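Phosphate-binding protein (Unidentified prokaryotic organism, PDB 3W9V) binds phosphate and belongs to the PstS family of periplasmic-type binding proteins linked to phosphate transport. Local coordinates at residues 12-17 with 86-91; 37-42 with 70-75; 305-308 with 312-315. The protein carries 1 engineered substitution. All coordinates share one frame; numbering follows the deposited sequence. Where two conformers were deposited one is given.

Contact 1. Residues 12-17 with 86-91; sequences KLYLTP and VPSVAT
The classic beta bulge of strand 83-92 carries the strand side of this contact: Ser88 and Val89 meet Tyr14 and Leu13 of the short helix 11-14. Both bulge residues face Thr299 on the neighbouring strand 296-304. Their CB atoms both point toward the helix, so two consecutive side chains reach the same helix. The backbones stay well apart, with Leu13 CA and Val89 CA at 10.1 Å, and the side chains span the gap.

The polar half is a short hydrogen bond between Tyr14 OH and Ser88 OG, 2.7 Å long. Either hydroxyl could be the donor. Ser88 OG sits in the ring plane, off the phenol oxygen and on its CE1 side. It gets there because OG is turned anti to the serine N (chi1 178°). Ser88 CB follows behind it, 3.2 Å from Tyr14 OH. Tyr27 packs edge-to-face with the Tyr14 ring.

The apolar half is a tip-to-tip touch of Leu13 CD2 and Val89 CG1 at 4.0 Å. Ile334 of helix 331-336 touches both side chains. Thr16 OG1 bonds Lys12 O at 2.8 Å, which ties down the chain just after Leu13 and Tyr14.

All four touching residues are buried. The two hydroxyls therefore pair within the core instead of facing apolar groups alone, and His323 NE2 gives the serine oxygen a second hydrogen-bond partner. That double grip should limit the turning of the serine about chi1.

Contact 2. Residues 37-42 with 70-75; sequences IAFLEN and ATYAAD
Tyr72 of helix 66-75 wedges its ring against Leu40 and Phe39 of helix 32-41. This is the tight part. The backbones come close, with Leu40 CA and Tyr72 CA 6.4 Å apart. Leu40 CD2 lies 3.7 Å from Tyr72 CD1. Leu40 O meets the same carbon at 3.5 Å, at the ring edge and in its plane. Phe39 CE2 lies 3.7 Å from both Tyr72 CZ and Tyr72 OH, the side chains crossing at about a right angle. The two rings are inclined by only 24° but slid apart, with centroids 5.5 Å from each other, so they barely overlap. Tyr72 CG is anti to its N (chi1 -164°), which sends the ring across to helix 32-41. Leu83 lies against all three side chains. Asn42, at positive phi, forms a Schellman motif.

The other side is loose. Thr71, Asp75 and Glu41 are exposed and touch nothing across the contact.

The polar end of Tyr72 belongs to Arg374, whose NH1 bonds both Tyr72 OH and Phe39 O and whose charge also makes a cation-pi contact with Phe39. A phenylalanine in place of Tyr72 lacks the hydroxyl and would probably leave Arg374 without one of its acceptors.

The helices thus pair through hydrophobic and aromatic packing, while the buried phenol oxygen finds its hydrogen bond in the arginine, whose charge may polarise the Phe39 ring and the Tyr72 hydroxyl.

Contact 3. Residues 305-308 with 312-315; sequences QCYA and QTGQ
Thr313 sets its hydroxyl against Tyr307 at the point where the tyrosine side chain leaves the backbone. Thr313 OG1 lies 3.4 Å from Tyr307 CB. It is equally near Tyr307 O, at 3.4 Å, but the angle is poor and this pair is not a hydrogen bond. The touch is therefore van der Waals contact of a polar atom with the base of the side chain. The backbones are close as well, with Tyr307 CA and Thr313 CA 5.6 Å apart.

A water makes the polar link that the direct contact lacks. It accepts a hydrogen bond of 2.9 Å from Tyr307 N. It makes another of 2.9 Å with Thr313 OG1. The water thus ties the loop backbone to the helix side chain. The threonine hydroxyl lies beside its own N (chi1 -63°), which aims it back along the helix. There it also bonds Asn309 O, four residues earlier.

The Tyr307 ring does not stay with Thr313. CB starts toward the helix, but the ring then leads away, and Tyr307 OH bonds His56 O and Ser304 N. The phenol is thus fixed at its far end, while its base is packed by the threonine.

Cys306 joins the loop to Cys369 by a disulfide, and backbone bonds from Cys306 and Ala308 to Arg374 lay the C-terminal tail alongside. Residues 305-308 form the loop between strand 296-304 and helix 310-323, so the contact folds the first turns of that helix back over the loop leading into it.

How the contacts relate
Contact 1 is the core member, its centre about 10 Å from the centre of the chain, with all its touching residues buried. Contacts 2 and 3 lie farther out, their centres about 21 and 25 Å from it, each with an exposed or partly exposed side. Contact 2 is nested in the loop that contact 1 closes, and strand 83-92 serves both: its residues 86-91 form one side of contact 1, while its Leu83 packs on contact 2. The chemistry follows the place: a direct hydroxyl pair in the core, ring and leucine packing between helices, and a water bridge at the loop. Arg374 links contacts 2 and 3, whose nearest atoms are about 5 Å apart.

Contact 1. Residues 12-17 with 86-91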
loop_
_atom_site.group_PDB
_atom_site.type_symbol
_atom_site.label_atom_id
_atom_site.label_comp_id
_atom_site.label_asym_id
_atom_site.label_seq_id
_atom_site.Cartn_x
_atom_site.Cartn_y
_atom_site.Cartn_z
ATOM N N LYS A 12 1.766 7.400 -8.980
ATOM C CA LYS A 12 2.561 7.623 -10.182
ATOM C C LYS A 12 2.421 6.464 -11.165
ATOM O O LYS A 12 2.521 6.655 -12.378
ATOM C CB LYS A 12 4.017 7.905 -9.831
ATOM C CG LYS A 12 4.165 9.159 -8.985
ATOM C CD LYS A 12 5.597 9.644 -8.892
ATOM C CE LYS A 12 6.427 8.705 -8.053
ATOM N NZ LYS A 12 7.852 9.132 -8.012
ATOM N N LEU A 13 2.168 5.266 -10.647
ATOM C CA LEU A 13 1.838 4.151 -11.517
ATOM C C LEU A 13 0.530 4.416 -12.266
ATOM O O LEU A 13 0.478 4.304 -13.493
ATOM C CB LEU A 13 1.763 2.843 -10.724
ATOM C CG LEU A 13 1.233 1.631 -11.497
ATOM C CD1 LEU A 13 2.140 1.236 -12.659
ATOM C CD2 LEU A 13 1.015 0.454 -10.550
ATOM N N TYR A 14 -0.515 4.795 -11.535
ATOM C CA TYR A 14 -1.815 4.998 -12.166
ATOM C C TYR A 14 -1.848 6.217 -13.085
ATOM O O TYR A 14 -2.690 6.287 -13.968
ATOM C CB TYR A 14 -2.933 5.072 -11.125
ATOM C CG TYR A 14 -3.048 3.826 -10.266
ATOM C CD1 TYR A 14 -2.746 2.564 -10.772
ATOM C CD2 TYR A 14 -3.440 3.918 -8.942
ATOM C CE1 TYR A 14 -2.846 1.430 -9.970
ATOM C CE2 TYR A 14 -3.551 2.795 -8.145
ATOM C CZ TYR A 14 -3.246 1.552 -8.655
ATOM O OH TYR A 14 -3.329 0.420 -7.869
ATOM N N LEU A 15 -0.923 7.151 -12.879
ATOM C CA LEU A 15 -0.783 8.317 -13.750
ATOM C C LEU A 15 0.069 8.049 -14.990
ATOM O O LEU A 15 0.130 8.884 -15.892
ATOM C CB LEU A 15 -0.197 9.494 -12.976
ATOM C CG LEU A 15 -1.129 10.187 -11.990
ATOM C CD1 LEU A 15 -0.347 11.153 -11.110
ATOM C CD2 LEU A 15 -2.232 10.910 -12.736
ATOM N N THR A 16 0.727 6.898 -15.049
ATOM C CA THR A 16 1.535 6.552 -16.213
ATOM C C THR A 16 0.626 6.288 -17.407
ATOM O O THR A 16 -0.339 5.536 -17.287
ATOM C CB THR A 16 2.374 5.295 -15.922
ATOM O OG1 THR A 16 3.315 5.584 -14.881
ATOM C CG2 THR A 16 3.127 4.844 -17.156
ATOM N N PRO A 17 0.925 6.903 -18.564
ATOM C CA PRO A 17 0.063 6.683 -19.730
ATOM C C PRO A 17 -0.210 5.205 -20.009
ATOM O O PRO A 17 0.703 4.382 -19.969
ATOM C CB PRO A 17 0.868 7.303 -20.874
ATOM C CG PRO A 17 1.625 8.413 -20.214
ATOM C CD PRO A 17 1.985 7.893 -18.840
ATOM N N VAL A 86 -9.795 -5.848 -4.560
ATOM C CA VAL A 86 -8.783 -6.782 -5.046
ATOM C C VAL A 86 -7.397 -6.169 -4.970
ATOM O O VAL A 86 -7.239 -4.957 -5.118
ATOM C CB VAL A 86 -9.042 -7.217 -6.519
ATOM C CG1 VAL A 86 -10.225 -8.161 -6.607
ATOM C CG2 VAL A 86 -9.222 -6.007 -7.437
ATOM N N PRO A 87 -6.370 -7.013 -4.790
ATOM C CA PRO A 87 -5.020 -6.459 -4.855
ATOM C C PRO A 87 -4.751 -5.931 -6.256
ATOM O O PRO A 87 -5.253 -6.482 -7.243
ATOM C CB PRO A 87 -4.132 -7.672 -4.578
ATOM C CG PRO A 87 -4.939 -8.830 -5.059
ATOM C CD PRO A 87 -6.359 -8.484 -4.716
ATOM N N SER A 88 -3.956 -4.870 -6.323
ATOM C CA SER A 88 -3.537 -4.284 -7.578
ATOM C C SER A 88 -2.104 -4.706 -7.891
ATOM O O SER A 88 -1.825 -5.292 -8.944
ATOM C CB SER A 88 -3.613 -2.764 -7.463
ATOM O OG SER A 88 -3.165 -2.174 -8.669
ATOM N N VAL A 89 -1.189 -4.365 -6.983
ATOM C CA VAL A 89 0.213 -4.761 -7.073
ATOM C C VAL A 89 0.720 -5.014 -5.658
ATOM O O VAL A 89 0.073 -4.636 -4.677
ATOM C CB VAL A 89 1.109 -3.676 -7.751
ATOM C CG1 VAL A 89 0.563 -3.285 -9.119
ATOM C CG2 VAL A 89 1.238 -2.449 -6.878
ATOM N N ALA A 90 1.879 -5.659 -5.556
ATOM C CA ALA A 90 2.553 -5.791 -4.277
ATOM C C ALA A 90 3.659 -4.757 -4.175
ATOM O O ALA A 90 4.125 -4.212 -5.187
ATOM C CB ALA A 90 3.092 -7.195 -4.089
ATOM N N THR A 91 4.067 -4.479 -2.941
ATOM C CA THR A 91 5.013 -3.414 -2.695
ATOM C C THR A 91 5.846 -3.668 -1.451
ATOM O O THR A 91 5.399 -4.301 -0.492
ATOM C CB THR A 91 4.274 -2.048 -2.553
ATOM O OG1 THR A 91 5.223 -0.977 -2.524
ATOM C CG2 THR A 91 3.403 -1.999 -1.301
#

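Contact 2. Residues 37-42 with 70-75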
loop_
_atom_site.group_PDB
_atom_site.type_symbol
_atom_site.label_atom_id
_atom_site.label_comp_id
_atom_site.label_asym_id
_atom_site.label_seq_id
_atom_site.Cartn_x
_atom_site.Cartn_y
_atom_site.Cartn_z
ATOM N N ILE A 37 -13.560 6.746 1.596
ATOM C CA ILE A 37 -14.751 7.574 1.778
ATOM C C ILE A 37 -15.364 7.936 0.423
ATOM O O ILE A 37 -16.582 7.834 0.216
ATOM C CB ILE A 37 -14.423 8.862 2.563
ATOM C CG1 ILE A 37 -14.079 8.532 4.017
ATOM C CG2 ILE A 37 -15.592 9.848 2.516
ATOM C CD1 ILE A 37 -13.395 9.663 4.748
ATOM N N ALA A 38 -14.505 8.341 -0.505
ATOM C CA ALA A 38 -14.955 8.738 -1.831
ATOM C C ALA A 38 -15.772 7.631 -2.479
ATOM O O ALA A 38 -16.860 7.873 -3.000
ATOM C CB ALA A 38 -13.774 9.122 -2.710
ATOM N N PHE A 39 -15.249 6.407 -2.451
ATOM C CA PHE A 39 -15.989 5.305 -3.044
ATOM C C PHE A 39 -17.221 4.912 -2.228
ATOM O O PHE A 39 -18.330 4.830 -2.765
ATOM C CB PHE A 39 -15.109 4.072 -3.255
ATOM C CG PHE A 39 -15.847 2.926 -3.883
ATOM C CD1 PHE A 39 -15.908 2.802 -5.259
ATOM C CD2 PHE A 39 -16.513 1.993 -3.101
ATOM C CE1 PHE A 39 -16.601 1.758 -5.844
ATOM C CE2 PHE A 39 -17.216 0.953 -3.683
ATOM C CZ PHE A 39 -17.254 0.833 -5.055
ATOM N N LEU A 40 -17.025 4.640 -0.943
ATOM C CA LEU A 40 -18.087 4.063 -0.122
ATOM C C LEU A 40 -19.310 4.957 -0.010
ATOM O O LEU A 40 -20.437 4.467 0.066
ATOM C CB LEU A 40 -17.561 3.736 1.275
ATOM C CG LEU A 40 -16.489 2.651 1.343
ATOM C CD1 LEU A 40 -15.843 2.690 2.716
ATOM C CD2 LEU A 40 -17.079 1.281 1.051
ATOM N N GLU A 41 -19.082 6.269 0.006
ATOM C CA GLU A 41 -20.164 7.229 0.196
ATOM C C GLU A 41 -20.470 8.018 -1.076
ATOM O O GLU A 41 -21.321 8.908 -1.064
ATOM C CB GLU A 41 -19.804 8.184 1.334
ATOM C CG GLU A 41 -19.533 7.460 2.657
ATOM C CD GLU A 41 -19.137 8.401 3.775
ATOM O OE1 GLU A 41 -19.815 9.436 3.943
ATOM O OE2 GLU A 41 -18.154 8.111 4.487
ATOM N N ASN A 42 -19.796 7.674 -2.170
ATOM C CA ASN A 42 -19.873 8.442 -3.417
ATOM C C ASN A 42 -19.675 9.930 -3.166
ATOM O O ASN A 42 -20.545 10.759 -3.465
ATOM C CB ASN A 42 -21.161 8.175 -4.190
ATOM C CG ASN A 42 -21.136 8.806 -5.568
ATOM O OD1 ASN A 42 -20.062 9.077 -6.105
ATOM N ND2 ASN A 42 -22.311 9.066 -6.133
ATOM N N ALA A 70 -19.964 -3.543 6.066
ATOM C CA ALA A 70 -21.347 -3.763 6.484
ATOM C C ALA A 70 -22.239 -2.590 6.094
ATOM O O ALA A 70 -23.371 -2.775 5.653
ATOM C CB ALA A 70 -21.422 -4.019 7.984
ATOM N N THR A 71 -21.717 -1.379 6.251
ATOM C CA THR A 71 -22.477 -0.190 5.904
ATOM C C THR A 71 -22.740 -0.132 4.398
ATOM O O THR A 71 -23.848 0.183 3.970
ATOM C CB THR A 71 -21.772 1.080 6.412
ATOM O OG1 THR A 71 -21.767 1.069 7.847
ATOM C CG2 THR A 71 -22.484 2.333 5.919
ATOM N N TYR A 72 -21.737 -0.462 3.590
ATOM C CA TYR A 72 -21.934 -0.471 2.142
ATOM C C TYR A 72 -22.943 -1.546 1.733
ATOM O O TYR A 72 -23.806 -1.312 0.885
ATOM C CB TYR A 72 -20.608 -0.670 1.399
ATOM C CG TYR A 72 -20.673 -0.311 -0.071
ATOM C CD1 TYR A 72 -20.467 0.998 -0.493
ATOM C CD2 TYR A 72 -20.942 -1.276 -1.038
ATOM C CE1 TYR A 72 -20.515 1.338 -1.832
ATOM C CE2 TYR A 72 -20.998 -0.942 -2.387
ATOM C CZ TYR A 72 -20.783 0.372 -2.775
ATOM O OH TYR A 72 -20.834 0.721 -4.107
ATOM N N ALA A 73 -22.835 -2.721 2.345
ATOM C CA ALA A 73 -23.742 -3.823 2.036
ATOM C C ALA A 73 -25.194 -3.460 2.336
ATOM O O ALA A 73 -26.098 -3.804 1.576
ATOM C CB ALA A 73 -23.334 -5.080 2.793
ATOM N N ALA A 74 -25.411 -2.747 3.434
ATOM C CA ALA A 74 -26.762 -2.357 3.822
ATOM C C ALA A 74 -27.288 -1.165 3.022
ATOM O O ALA A 74 -28.437 -1.169 2.582
ATOM C CB ALA A 74 -26.823 -2.066 5.319
ATOM N N ASP A 75 -26.442 -0.154 2.825
ATOM C CA ASP A 75 -26.873 1.128 2.262
ATOM C C ASP A 75 -26.796 1.221 0.742
ATOM O O ASP A 75 -27.641 1.866 0.114
ATOM C CB ASP A 75 -26.033 2.284 2.820
ATOM C CG ASP A 75 -26.283 2.549 4.284
ATOM O OD1 ASP A 75 -27.209 1.943 4.858
ATOM O OD2 ASP A 75 -25.549 3.383 4.858
#

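Contact 3. Residues 305-308 with 312-315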
loop_
_atom_site.group_PDB
_atom_site.type_symbol
_atom_site.label_atom_id
_atom_site.label_comp_id
_atom_site.label_asym_id
_atom_site.label_seq_id
_atom_site.Cartn_x
_atom_site.Cartn_y
_atom_site.Cartn_z
ATOM N N GLN A 305 -19.260 -4.071 -8.718
ATOM C CA GLN A 305 -19.609 -5.119 -9.673
ATOM C C GLN A 305 -20.497 -4.565 -10.789
ATOM O O GLN A 305 -20.460 -5.048 -11.916
ATOM C CB GLN A 305 -20.316 -6.300 -8.994
ATOM C CG GLN A 305 -20.538 -7.456 -9.963
ATOM C CD GLN A 305 -21.252 -8.650 -9.367
ATOM O OE1 GLN A 305 -21.497 -8.723 -8.158
ATOM N NE2 GLN A 305 -21.590 -9.607 -10.228
ATOM N N CYS A 306 -21.286 -3.543 -10.466
ATOM C CA CYS A 306 -22.310 -3.041 -11.373
ATOM C C CYS A 306 -22.215 -1.535 -11.578
ATOM O O CYS A 306 -22.020 -0.772 -10.620
ATOM C CB CYS A 306 -23.709 -3.382 -10.848
ATOM S SG CYS A 306 -24.023 -5.124 -10.505
ATOM N N TYR A 307 -22.383 -1.127 -12.832
ATOM C CA TYR A 307 -22.426 0.275 -13.231
ATOM C C TYR A 307 -23.687 0.501 -14.052
ATOM O O TYR A 307 -24.021 -0.312 -14.917
ATOM C CB TYR A 307 -21.159 0.657 -14.026
ATOM C CG TYR A 307 -19.947 0.649 -13.136
ATOM C CD1 TYR A 307 -19.619 1.762 -12.385
ATOM C CD2 TYR A 307 -19.173 -0.495 -12.989
ATOM C CE1 TYR A 307 -18.532 1.754 -11.524
ATOM C CE2 TYR A 307 -18.082 -0.515 -12.136
ATOM C CZ TYR A 307 -17.769 0.612 -11.402
ATOM O OH TYR A 307 -16.691 0.581 -10.537
ATOM N N ALA A 308 -24.395 1.589 -13.776
ATOM C CA ALA A 308 -25.624 1.893 -14.499
ATOM C C ALA A 308 -25.374 2.090 -15.989
ATOM O O ALA A 308 -26.225 1.765 -16.819
ATOM C CB ALA A 308 -26.285 3.119 -13.915
ATOM N N GLN A 312 -19.427 2.461 -19.541
ATOM C CA GLN A 312 -18.526 2.426 -18.393
ATOM C C GLN A 312 -18.270 0.994 -17.932
ATOM O O GLN A 312 -17.140 0.640 -17.603
ATOM C CB GLN A 312 -19.058 3.276 -17.237
ATOM C CG GLN A 312 -19.004 4.776 -17.505
ATOM C CD GLN A 312 -19.457 5.597 -16.313
ATOM O OE1 GLN A 312 -20.177 5.108 -15.448
ATOM N NE2 GLN A 312 -19.033 6.854 -16.262
ATOM N N THR A 313 -19.309 0.166 -17.918
ATOM C CA THR A 313 -19.147 -1.234 -17.533
ATOM C C THR A 313 -18.108 -1.932 -18.410
ATOM O O THR A 313 -17.198 -2.606 -17.913
ATOM C CB THR A 313 -20.478 -1.989 -17.634
ATOM O OG1 THR A 313 -21.411 -1.426 -16.705
ATOM C CG2 THR A 313 -20.286 -3.469 -17.334
ATOM N N GLY A 314 -18.242 -1.767 -19.718
ATOM C CA GLY A 314 -17.302 -2.366 -20.646
ATOM C C GLY A 314 -15.896 -1.826 -20.470
ATOM O O GLY A 314 -14.924 -2.573 -20.576
ATOM N N GLN A 315 -15.775 -0.530 -20.205
ATOM C CA GLN A 315 -14.465 0.081 -20.004
ATOM C C GLN A 315 -13.780 -0.407 -18.724
ATOM O O GLN A 315 -12.562 -0.598 -18.700
ATOM C CB GLN A 315 -14.577 1.603 -20.029
ATOM C CG GLN A 315 -14.859 2.137 -21.425
ATOM C CD GLN A 315 -15.177 3.609 -21.440
ATOM O OE1 GLN A 315 -15.704 4.151 -20.475
ATOM N NE2 GLN A 315 -14.867 4.270 -22.553
HETATM O O HOH W 1 -22.717 -3.147 -14.838
#